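Local coordinates for protein glycogen synthase (Cyanobacterium sp. CLg1, PDB 6GNF) that belongs to the bacterial glycogen (starch) synthases, two-domain glycosyltransferases, and holds adenosine-5'-diphosphate and a glycan between its domains, at residues H173-P178 against L255-A260; M198-I203 against A260-C265. All blocks are in the same frame, centred on the assembly; numbering follows the deposited sequence.

Contact 1: H173-P178 against L255-A260. With GLC (alpha-D-glucopyranose), chain D.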
loop_
_atom_site.group_PDB
_atom_site.type_symbol
_atom_site.label_atom_id
_atom_site.label_comp_id
_atom_site.label_asym_id
_atom_site.label_seq_id
_atom_site.Cartn_x
_atom_site.Cartn_y
_atom_site.Cartn_z
ATOM N N HIS A 173 8.916 -7.164 3.971
ATOM C CA HIS A 173 8.706 -7.930 5.214
ATOM C C HIS A 173 8.804 -9.432 5.004
ATOM O O HIS A 173 9.193 -10.170 5.914
ATOM C CB HIS A 173 7.336 -7.642 5.834
ATOM C CG HIS A 173 6.968 -6.193 5.859
ATOM N ND1 HIS A 173 6.197 -5.608 4.875
ATOM C CD2 HIS A 173 7.261 -5.214 6.749
ATOM C CE1 HIS A 173 6.044 -4.326 5.154
ATOM N NE2 HIS A 173 6.680 -4.062 6.284
ATOM N N THR A 174 8.385 -9.877 3.825
ATOM C CA THR A 174 8.339 -11.289 3.490
ATOM C C THR A 174 9.386 -11.671 2.442
ATOM O O THR A 174 9.327 -12.763 1.862
ATOM C CB THR A 174 6.954 -11.651 2.933
ATOM O OG1 THR A 174 6.737 -10.929 1.709
ATOM C CG2 THR A 174 5.876 -11.314 3.951
ATOM N N SER A 175 10.352 -10.790 2.192
ATOM C CA SER A 175 11.271 -10.984 1.073
ATOM C C SER A 175 12.365 -12.024 1.327
ATOM O O SER A 175 13.094 -12.345 0.405
ATOM C CB SER A 175 11.884 -9.649 0.628
ATOM O OG SER A 175 12.646 -9.073 1.665
ATOM N N LEU A 176 12.491 -12.524 2.557
ATOM C CA LEU A 176 13.412 -13.634 2.846
ATOM C C LEU A 176 12.788 -15.016 2.600
ATOM O O LEU A 176 13.481 -16.027 2.597
ATOM C CB LEU A 176 13.911 -13.581 4.287
ATOM C CG LEU A 176 14.693 -12.353 4.738
ATOM C CD1 LEU A 176 14.962 -12.478 6.230
ATOM C CD2 LEU A 176 15.992 -12.189 3.981
ATOM N N LEU A 177 11.483 -15.078 2.392
ATOM C CA LEU A 177 10.812 -16.368 2.191
ATOM C C LEU A 177 11.438 -17.235 1.077
ATOM O O LEU A 177 11.548 -18.453 1.226
ATOM C CB LEU A 177 9.315 -16.162 1.943
ATOM C CG LEU A 177 8.477 -17.430 1.755
ATOM C CD1 LEU A 177 7.081 -17.245 2.334
ATOM C CD2 LEU A 177 8.398 -17.830 0.285
ATOM N N PRO A 178 11.828 -16.622 -0.053
ATOM C CA PRO A 178 12.486 -17.412 -1.096
ATOM C C PRO A 178 13.808 -18.035 -0.654
ATOM O O PRO A 178 14.144 -19.133 -1.098
ATOM C CB PRO A 178 12.720 -16.399 -2.215
ATOM C CG PRO A 178 11.686 -15.352 -2.003
ATOM C CD PRO A 178 11.537 -15.252 -0.513
ATOM N N LEU A 255 22.848 -4.940 5.216
ATOM C CA LEU A 255 21.975 -5.918 4.577
ATOM C C LEU A 255 20.786 -5.236 3.916
ATOM O O LEU A 255 20.376 -4.158 4.327
ATOM C CB LEU A 255 21.447 -6.918 5.602
ATOM C CG LEU A 255 22.478 -7.544 6.539
ATOM C CD1 LEU A 255 21.791 -8.505 7.490
ATOM C CD2 LEU A 255 23.584 -8.257 5.771
ATOM N N ASN A 256 20.220 -5.901 2.914
ATOM C CA ASN A 256 19.054 -5.422 2.185
ATOM C C ASN A 256 18.210 -6.626 1.798
ATOM O O ASN A 256 18.531 -7.334 0.844
ATOM C CB ASN A 256 19.492 -4.647 0.938
ATOM C CG ASN A 256 18.339 -3.962 0.228
ATOM O OD1 ASN A 256 17.296 -4.563 -0.030
ATOM N ND2 ASN A 256 18.521 -2.694 -0.101
ATOM N N TRP A 257 17.114 -6.841 2.526
ATOM C CA TRP A 257 16.276 -8.022 2.350
ATOM C C TRP A 257 15.622 -8.061 0.978
ATOM O O TRP A 257 15.556 -9.113 0.342
ATOM C CB TRP A 257 15.165 -8.052 3.397
ATOM C CG TRP A 257 15.567 -8.406 4.788
ATOM C CD1 TRP A 257 16.820 -8.429 5.313
ATOM C CD2 TRP A 257 14.679 -8.766 5.848
ATOM N NE1 TRP A 257 16.770 -8.803 6.641
ATOM C CE2 TRP A 257 15.461 -9.004 6.990
ATOM C CE3 TRP A 257 13.292 -8.906 5.939
ATOM C CZ2 TRP A 257 14.904 -9.384 8.207
ATOM C CZ3 TRP A 257 12.738 -9.279 7.159
ATOM C CH2 TRP A 257 13.545 -9.521 8.272
ATOM N N LEU A 258 15.119 -6.917 0.524
ATOM C CA LEU A 258 14.378 -6.865 -0.728
ATOM C C LEU A 258 15.274 -7.225 -1.900
ATOM O O LEU A 258 14.824 -7.853 -2.849
ATOM C CB LEU A 258 13.787 -5.477 -0.957
ATOM C CG LEU A 258 12.870 -5.346 -2.173
ATOM C CD1 LEU A 258 11.692 -6.291 -2.059
ATOM C CD2 LEU A 258 12.382 -3.915 -2.288
ATOM N N LYS A 259 16.520 -6.765 -1.848
ATOM C CA LYS A 259 17.526 -7.141 -2.839
ATOM C C LYS A 259 17.666 -8.657 -2.907
ATOM O O LYS A 259 17.583 -9.230 -3.984
ATOM C CB LYS A 259 18.870 -6.512 -2.498
ATOM C CG LYS A 259 20.022 -6.949 -3.397
ATOM C CD LYS A 259 21.232 -6.052 -3.196
ATOM C CE LYS A 259 22.475 -6.592 -3.888
ATOM N NZ LYS A 259 23.002 -7.824 -3.238
ATOM N N ALA A 260 17.861 -9.290 -1.750
ATOM C CA ALA A 260 17.979 -10.744 -1.682
ATOM C C ALA A 260 16.727 -11.431 -2.217
ATOM O O ALA A 260 16.812 -12.459 -2.882
ATOM C CB ALA A 260 18.258 -11.195 -0.253
HETATM C C1 GLC D . 6.710 1.128 7.782
HETATM C C2 GLC D . 6.866 -0.227 7.075
HETATM C C3 GLC D . 6.350 -0.119 5.642
HETATM C C4 GLC D . 4.907 0.379 5.646
HETATM C C5 GLC D . 4.864 1.747 6.339
HETATM C C6 GLC D . 3.475 2.404 6.345
HETATM O O2 GLC D . 8.238 -0.637 7.040
HETATM O O3 GLC D . 6.441 -1.369 4.959
HETATM O O4 GLC D . 4.465 0.449 4.285
HETATM O O5 GLC D . 5.352 1.595 7.683
HETATM O O6 GLC D . 2.505 1.620 7.058
#
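In the N-terminal Rossmann-like domain of this glycosyltransferase, the turn leading from strand 166-170 into helix 177-186 lies against the first turn of helix 257-264, and the contact centres on Leu176 and Trp257. Leu176 sets CD1 over one face of the indole, 3.5 Å from the centroid of the six-membered ring and 9° off its normal, a CH-pi contact made almost straight down. Its CD2 reaches the pyrrole side, 3.9 Å from Trp257 CG, so that the isopropyl fork straddles both rings. The leucine gets there with CG anti to its own carbonyl carbon (chi1 -61°), which swings the branch toward the indole. At the edge of the same ring system, the backbone His173 O lies 3.9 Å from Trp257 CZ3. Ser175 points at the helix start, its OG 3.2 Å from both Trp257 O and Trp257 CB, but this is packing: no hydrogen bond crosses between the segments, and OG is hydrogen-bonded instead to the backbone O of Trp172. A type I turn from Thr174 to Leu177 brings Ser175 and Leu176 round to the tryptophan. Directly before the tryptophan, Asn256 caps the helix, its OD1 accepting from Lys259 N at 3.0 Å with the donor above the carbonyl plane. His173 belongs to the glycan pocket; its ring edge meets the glucose, with CE1 and NE2 of His173 each 3.0 Å from GLC O3, while Phe136 meets the ring edge-to-face. Leu217 touches both Leu176 and Trp257, and the ring of Phe209 meets the indole with the planes inclined by about 55°. Helix 132-144 supplies Val133 and Phe136 to the tryptophan, and strand 195-200 lies alongside, its Thr196 touching Leu177 and Pro178.

Contact 2: M198-I203 against A260-C265; sequences MLLHNI and AGFLNC. With AC1 (4,6-dideoxy-4-{[(1S,4R,5S,6S)-4,5,6-trihydroxy-3-(hydroxymethyl)cyclohex-2-en-1-yl]amino}-alpha-D-glucopyranose), chain B.
Phe262 is met by three apolar side chains from 198-203, each crossing it at about a right angle. Leu200 CD2 comes to the ring edge, 4.1 Å from Phe262 CZ, and Ile203 CD1 reaches the same rim 4.2 Å from Phe262 CE2, while Met198 CG approaches obliquely, 4.0 Å from Phe262 CD1. The methionine begins with CG anti to its backbone N (chi1 -159°), then bends, carrying SD to 4.2 Å from Gly261 CA, where the helix presents bare backbone. Nearer the backbone, Met198 CB rests on Cys265 SG at 3.8 Å. Within 260-265, Asn264 ND2 donates to Ala260 O (2.9 Å, 169°), and Asp226 and Lys182 also engage its amide. Beyond the strand, the chain enters the glycan pocket: His201 ND1 and AC1 O6B share a nearly straight hydrogen bond of 3.0 Å at the imidazole edge, and Asn170 holds the ring's NE2. Asp171 OD1 takes the backbone N of both His201 and Asn202. Strand 195-200 runs between 166-170 and 267-270 in the mixed sheet; the segment 260-264 of helix 257-264 crosses strand segment 198-200 at -135°, and Val292 of helix 290-296 touches Phe262.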
loop_
_atom_site.group_PDB
_atom_site.type_symbol
_atom_site.label_atom_id
_atom_site.label_comp_id
_atom_site.label_asym_id
_atom_site.label_seq_id
_atom_site.Cartn_x
_atom_site.Cartn_y
_atom_site.Cartn_z
ATOM N N MET A 198 7.830 -12.284 -6.005
ATOM C CA MET A 198 8.068 -11.112 -5.194
ATOM C C MET A 198 7.117 -10.034 -5.716
ATOM O O MET A 198 7.231 -9.606 -6.859
ATOM C CB MET A 198 9.534 -10.694 -5.355
ATOM C CG MET A 198 10.097 -9.825 -4.255
ATOM S SD MET A 198 10.127 -10.694 -2.671
ATOM C CE MET A 198 9.202 -9.478 -1.723
ATOM N N LEU A 199 6.111 -9.681 -4.925
ATOM C CA LEU A 199 5.187 -8.616 -5.302
ATOM C C LEU A 199 5.548 -7.359 -4.550
ATOM O O LEU A 199 5.359 -7.267 -3.339
ATOM C CB LEU A 199 3.737 -9.007 -5.027
ATOM C CG LEU A 199 2.667 -7.980 -5.427
ATOM C CD1 LEU A 199 2.850 -7.512 -6.866
ATOM C CD2 LEU A 199 1.270 -8.548 -5.244
ATOM N N LEU A 200 6.063 -6.383 -5.290
ATOM C CA LEU A 200 6.555 -5.147 -4.715
ATOM C C LEU A 200 5.456 -4.097 -4.719
ATOM O O LEU A 200 4.865 -3.818 -5.768
ATOM C CB LEU A 200 7.753 -4.648 -5.523
ATOM C CG LEU A 200 8.259 -3.246 -5.183
ATOM C CD1 LEU A 200 8.898 -3.229 -3.799
ATOM C CD2 LEU A 200 9.236 -2.760 -6.247
ATOM N N HIS A 201 5.157 -3.545 -3.546
ATOM C CA HIS A 201 4.175 -2.465 -3.429
ATOM C C HIS A 201 4.816 -1.103 -3.242
ATOM O O HIS A 201 4.194 -0.109 -3.561
ATOM C CB HIS A 201 3.214 -2.724 -2.271
ATOM C CG HIS A 201 2.445 -3.997 -2.404
ATOM N ND1 HIS A 201 1.141 -4.031 -2.832
ATOM C CD2 HIS A 201 2.801 -5.285 -2.169
ATOM C CE1 HIS A 201 0.726 -5.282 -2.859
ATOM N NE2 HIS A 201 1.712 -6.064 -2.452
ATOM N N ASN A 202 6.031 -1.067 -2.696
ATOM C CA ASN A 202 6.724 0.188 -2.415
ATOM C C ASN A 202 8.220 -0.018 -2.241
ATOM O O ASN A 202 8.646 -0.654 -1.269
ATOM C CB ASN A 202 6.158 0.836 -1.147
ATOM C CG ASN A 202 6.451 2.337 -1.074
ATOM O OD1 ASN A 202 7.535 2.807 -1.432
ATOM N ND2 ASN A 202 5.483 3.091 -0.627
ATOM N N ILE A 203 8.998 0.554 -3.159
ATOM C CA ILE A 203 10.448 0.366 -3.208
ATOM C C ILE A 203 11.195 1.224 -2.192
ATOM O O ILE A 203 12.385 1.010 -1.975
ATOM C CB ILE A 203 10.989 0.654 -4.634
ATOM C CG1 ILE A 203 12.377 0.048 -4.855
ATOM C CG2 ILE A 203 11.046 2.146 -4.919
ATOM C CD1 ILE A 203 12.348 -1.385 -5.316
ATOM N N ALA A 260 17.861 -9.290 -1.750
ATOM C CA ALA A 260 17.979 -10.744 -1.682
ATOM C C ALA A 260 16.727 -11.431 -2.217
ATOM O O ALA A 260 16.812 -12.459 -2.882
ATOM C CB ALA A 260 18.258 -11.195 -0.253
ATOM N N GLY A 261 15.562 -10.865 -1.911
ATOM C CA GLY A 261 14.294 -11.383 -2.409
ATOM C C GLY A 261 14.200 -11.319 -3.921
ATOM O O GLY A 261 13.749 -12.273 -4.576
ATOM N N PHE A 262 14.599 -10.190 -4.496
ATOM C CA PHE A 262 14.638 -10.065 -5.956
ATOM C C PHE A 262 15.551 -11.104 -6.580
ATOM O O PHE A 262 15.219 -11.687 -7.610
ATOM C CB PHE A 262 15.114 -8.677 -6.405
ATOM C CG PHE A 262 14.054 -7.614 -6.367
ATOM C CD1 PHE A 262 12.704 -7.918 -6.530
ATOM C CD2 PHE A 262 14.411 -6.294 -6.189
ATOM C CE1 PHE A 262 11.739 -6.921 -6.499
ATOM C CE2 PHE A 262 13.459 -5.293 -6.167
ATOM C CZ PHE A 262 12.120 -5.607 -6.322
ATOM N N LEU A 263 16.705 -11.323 -5.960
ATOM C CA LEU A 263 17.708 -12.218 -6.523
ATOM C C LEU A 263 17.360 -13.693 -6.364
ATOM O O LEU A 263 17.964 -14.535 -7.014
ATOM C CB LEU A 263 19.084 -11.944 -5.901
ATOM C CG LEU A 263 19.714 -10.594 -6.260
ATOM C CD1 LEU A 263 20.966 -10.339 -5.431
ATOM C CD2 LEU A 263 20.033 -10.516 -7.743
ATOM N N ASN A 264 16.405 -14.022 -5.499
ATOM C CA ASN A 264 16.090 -15.416 -5.225
ATOM C C ASN A 264 14.699 -15.863 -5.648
ATOM O O ASN A 264 14.436 -17.066 -5.665
ATOM C CB ASN A 264 16.319 -15.721 -3.739
ATOM C CG ASN A 264 17.786 -15.921 -3.412
ATOM O OD1 ASN A 264 18.310 -17.021 -3.540
ATOM N ND2 ASN A 264 18.461 -14.856 -3.002
ATOM N N CYS A 265 13.831 -14.930 -6.027
ATOM C CA CYS A 265 12.480 -15.304 -6.426
ATOM C C CYS A 265 12.495 -15.855 -7.842
ATOM O O CYS A 265 13.475 -15.701 -8.567
ATOM C CB CYS A 265 11.522 -14.110 -6.336
ATOM S SG CYS A 265 11.841 -12.808 -7.555
HETATM C C1 AC1 B . 3.285 -0.304 4.008
HETATM O O2 AC1 B . 4.718 -1.833 2.767
HETATM C C2 AC1 B . 3.479 -1.098 2.715
HETATM C C4A AC1 B . 0.253 1.211 -3.471
HETATM C C3 AC1 B . 3.438 -0.194 1.482
HETATM O O3 AC1 B . 3.443 -1.048 0.334
HETATM C C4 AC1 B . 2.198 0.728 1.487
HETATM N N4A AC1 B . 2.088 1.629 0.315
HETATM C C5 AC1 B . 2.231 1.511 2.809
HETATM O O5 AC1 B . 2.171 0.595 3.909
HETATM C C6 AC1 B . 1.072 2.483 2.961
HETATM C C1B AC1 B . 2.052 1.207 -1.087
HETATM C C2B AC1 B . 2.019 2.369 -2.123
HETATM O O2B AC1 B . 2.190 3.659 -1.543
HETATM C C3B AC1 B . 0.748 2.519 -2.929
HETATM O O3B AC1 B . 1.003 3.370 -4.047
HETATM O O4 AC1 B . -1.043 1.468 -4.022
HETATM C C5B AC1 B . 0.175 0.175 -2.380
HETATM C C7B AC1 B . 0.942 0.207 -1.302
HETATM C C6B AC1 B . -0.779 -0.965 -2.550
HETATM O O6B AC1 B . -0.411 -1.636 -3.757
#

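How the contacts relate
Both contacts are buried in the N-terminal domain and lean on helix 257-264, contact 1 on its first turn and contact 2 on its last, with Ala260 shared. Their centres lie about 7 Å apart, and they touch through Ser175 CB and Met198 CE at 3.6 Å; Leu258 bridges from the first to Leu200 and Ile203 of the second. Contact 1 joins a turn to the helix start through an aromatic face, whereas contact 2 lays the helix on a sheet strand through apolar groups round a phenyl ring. Neither has a hydrogen bond between its segments; polar contacts lie within them, as in the Asn256 cap and the Asn264 amide, and at the glycan pocket, which His173, His201 and Asn202 reach.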